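Local structure of FACT-Spt16 (Cicer arietinum, 5CE6) at residues N27-R32 / K111-S116. The protein probably binds histones H3-H4 as the N-terminal domain of Spt16, a subunit of the FACT histone chaperone linked to transcription. Numbering follows the deposited sequence.
Sequences NTFQTR and KPARES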
# COMPACT_ATOMS: atom_id res chain seq x y z
N ASN A 27 17.53 -17.19 6.09
CA ASN A 27 17.51 -17.59 4.69
C ASN A 27 16.90 -16.50 3.82
O ASN A 27 17.44 -16.14 2.77
CB ASN A 27 16.74 -18.90 4.52
CG ASN A 27 16.98 -19.56 3.17
OD1 ASN A 27 16.90 -18.91 2.12
ND2 ASN A 27 17.26 -20.86 3.18
N THR A 28 15.77 -15.98 4.27
CA THR A 28 15.10 -14.87 3.60
C THR A 28 16.00 -13.64 3.56
O THR A 28 16.12 -12.98 2.52
CB THR A 28 13.78 -14.53 4.30
OG1 THR A 28 12.86 -15.61 4.11
CG2 THR A 28 13.19 -13.25 3.73
N PHE A 29 16.62 -13.33 4.70
CA PHE A 29 17.55 -12.21 4.79
C PHE A 29 18.65 -12.31 3.73
O PHE A 29 18.92 -11.34 3.02
CB PHE A 29 18.16 -12.14 6.19
CG PHE A 29 19.27 -11.14 6.32
CD1 PHE A 29 18.99 -9.78 6.41
CD2 PHE A 29 20.60 -11.55 6.35
CE1 PHE A 29 20.01 -8.86 6.51
CE2 PHE A 29 21.62 -10.63 6.46
CZ PHE A 29 21.33 -9.28 6.54
N GLN A 30 19.26 -13.49 3.61
CA GLN A 30 20.35 -13.69 2.66
C GLN A 30 19.89 -13.52 1.22
O GLN A 30 20.55 -12.85 0.42
CB GLN A 30 20.99 -15.07 2.84
CG GLN A 30 21.84 -15.22 4.08
CD GLN A 30 22.46 -16.60 4.20
OE1 GLN A 30 23.51 -16.87 3.61
NE2 GLN A 30 21.81 -17.48 4.95
N THR A 31 18.77 -14.14 0.89
CA THR A 31 18.21 -14.08 -0.45
C THR A 31 17.87 -12.65 -0.83
O THR A 31 18.20 -12.18 -1.93
CB THR A 31 16.96 -14.96 -0.58
OG1 THR A 31 17.32 -16.33 -0.40
CG2 THR A 31 16.33 -14.79 -1.95
N ARG A 32 17.24 -11.94 0.10
CA ARG A 32 16.82 -10.58 -0.17
C ARG A 32 17.97 -9.57 -0.14
O ARG A 32 17.96 -8.62 -0.93
CB ARG A 32 15.66 -10.19 0.75
CG ARG A 32 14.36 -10.91 0.36
CD ARG A 32 13.19 -10.60 1.27
NE ARG A 32 12.05 -11.48 0.96
CZ ARG A 32 10.92 -11.53 1.64
NH1 ARG A 32 10.74 -10.76 2.71
NH2 ARG A 32 9.96 -12.38 1.27
N LYS A 111 27.02 -13.25 10.22
CA LYS A 111 27.52 -14.36 9.41
C LYS A 111 26.74 -14.51 8.08
O LYS A 111 27.36 -14.60 7.02
CB LYS A 111 27.58 -15.67 10.21
N PRO A 112 25.39 -14.52 8.14
CA PRO A 112 24.62 -14.59 6.89
C PRO A 112 24.92 -13.46 5.90
O PRO A 112 24.90 -13.69 4.69
CB PRO A 112 23.18 -14.49 7.37
CG PRO A 112 23.21 -15.09 8.73
CD PRO A 112 24.51 -14.65 9.32
N ALA A 113 25.19 -12.26 6.41
CA ALA A 113 25.50 -11.13 5.53
C ALA A 113 26.87 -11.33 4.87
O ALA A 113 27.05 -11.03 3.69
CB ALA A 113 25.47 -9.82 6.30
N ARG A 114 27.82 -11.82 5.65
CA ARG A 114 29.14 -12.15 5.12
C ARG A 114 29.03 -13.18 4.00
O ARG A 114 29.61 -13.01 2.93
CB ARG A 114 30.04 -12.71 6.21
CG ARG A 114 30.90 -11.69 6.91
CD ARG A 114 32.08 -12.37 7.59
NE ARG A 114 31.64 -13.46 8.45
CZ ARG A 114 31.26 -13.30 9.72
NH1 ARG A 114 31.26 -12.09 10.26
NH2 ARG A 114 30.87 -14.34 10.43
N GLU A 115 28.27 -14.24 4.27
CA GLU A 115 28.23 -15.40 3.38
C GLU A 115 27.35 -15.18 2.15
O GLU A 115 27.40 -15.97 1.20
CB GLU A 115 27.78 -16.64 4.15
CG GLU A 115 28.67 -16.98 5.34
CD GLU A 115 28.29 -18.29 6.01
OE1 GLU A 115 29.20 -19.05 6.40
OE2 GLU A 115 27.07 -18.55 6.16
N SER A 116 26.56 -14.11 2.15
CA SER A 116 25.66 -13.84 1.03
C SER A 116 26.19 -12.78 0.06
O SER A 116 26.23 -13.01 -1.16
CB SER A 116 24.27 -13.46 1.54
OG SER A 116 24.33 -12.36 2.43
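F29 and Q30 of helix 26-42 meet P112, A113 and S116 of helix 110-117 where the two short helical segments run in the same general direction, their axes 9.2 Å apart at closest approach and crossing at -36°. The CA atoms of Q30 and S116 lie 5.6 Å apart. The CB of F29 points toward helix 110-117, and with CG anti to the backbone N (chi1 171°) the ring extends to it. The ring presents an edge there: CD2 lies 4.0 Å from P112 CB, while CE2 reaches A113, 3.9 Å from its CB, with A113 N also close to the ring plane. L77 and L78 of helix 69-78 and V109, just before helix 110-117, also touch F29, whose ring is buried. Q30, partly exposed, packs beside the solvent-exposed E115. Its chain, extended beyond CG, crosses P112 at about a right angle and brings CG to 3.6 Å from P112 CB and 3.5 Å from P112 O. One turn further along helix 110-117, S116 CB packs on Q30 CB at 3.9 Å. The hydroxyl of S116 turns back to its own helix, donating a 2.7 Å hydrogen bond from OG to P112 O, with the donor tilted 20° from the carbonyl plane. No hydrogen bond joins the two segments; the Q30 amide instead makes a weak bond through NE2 to L26 O in its own helix. Within the N-terminal lobe the pairing of these helices therefore relies on van der Waals packing, including the Q30 chain against the P112 carbonyl, and so on shape and burial.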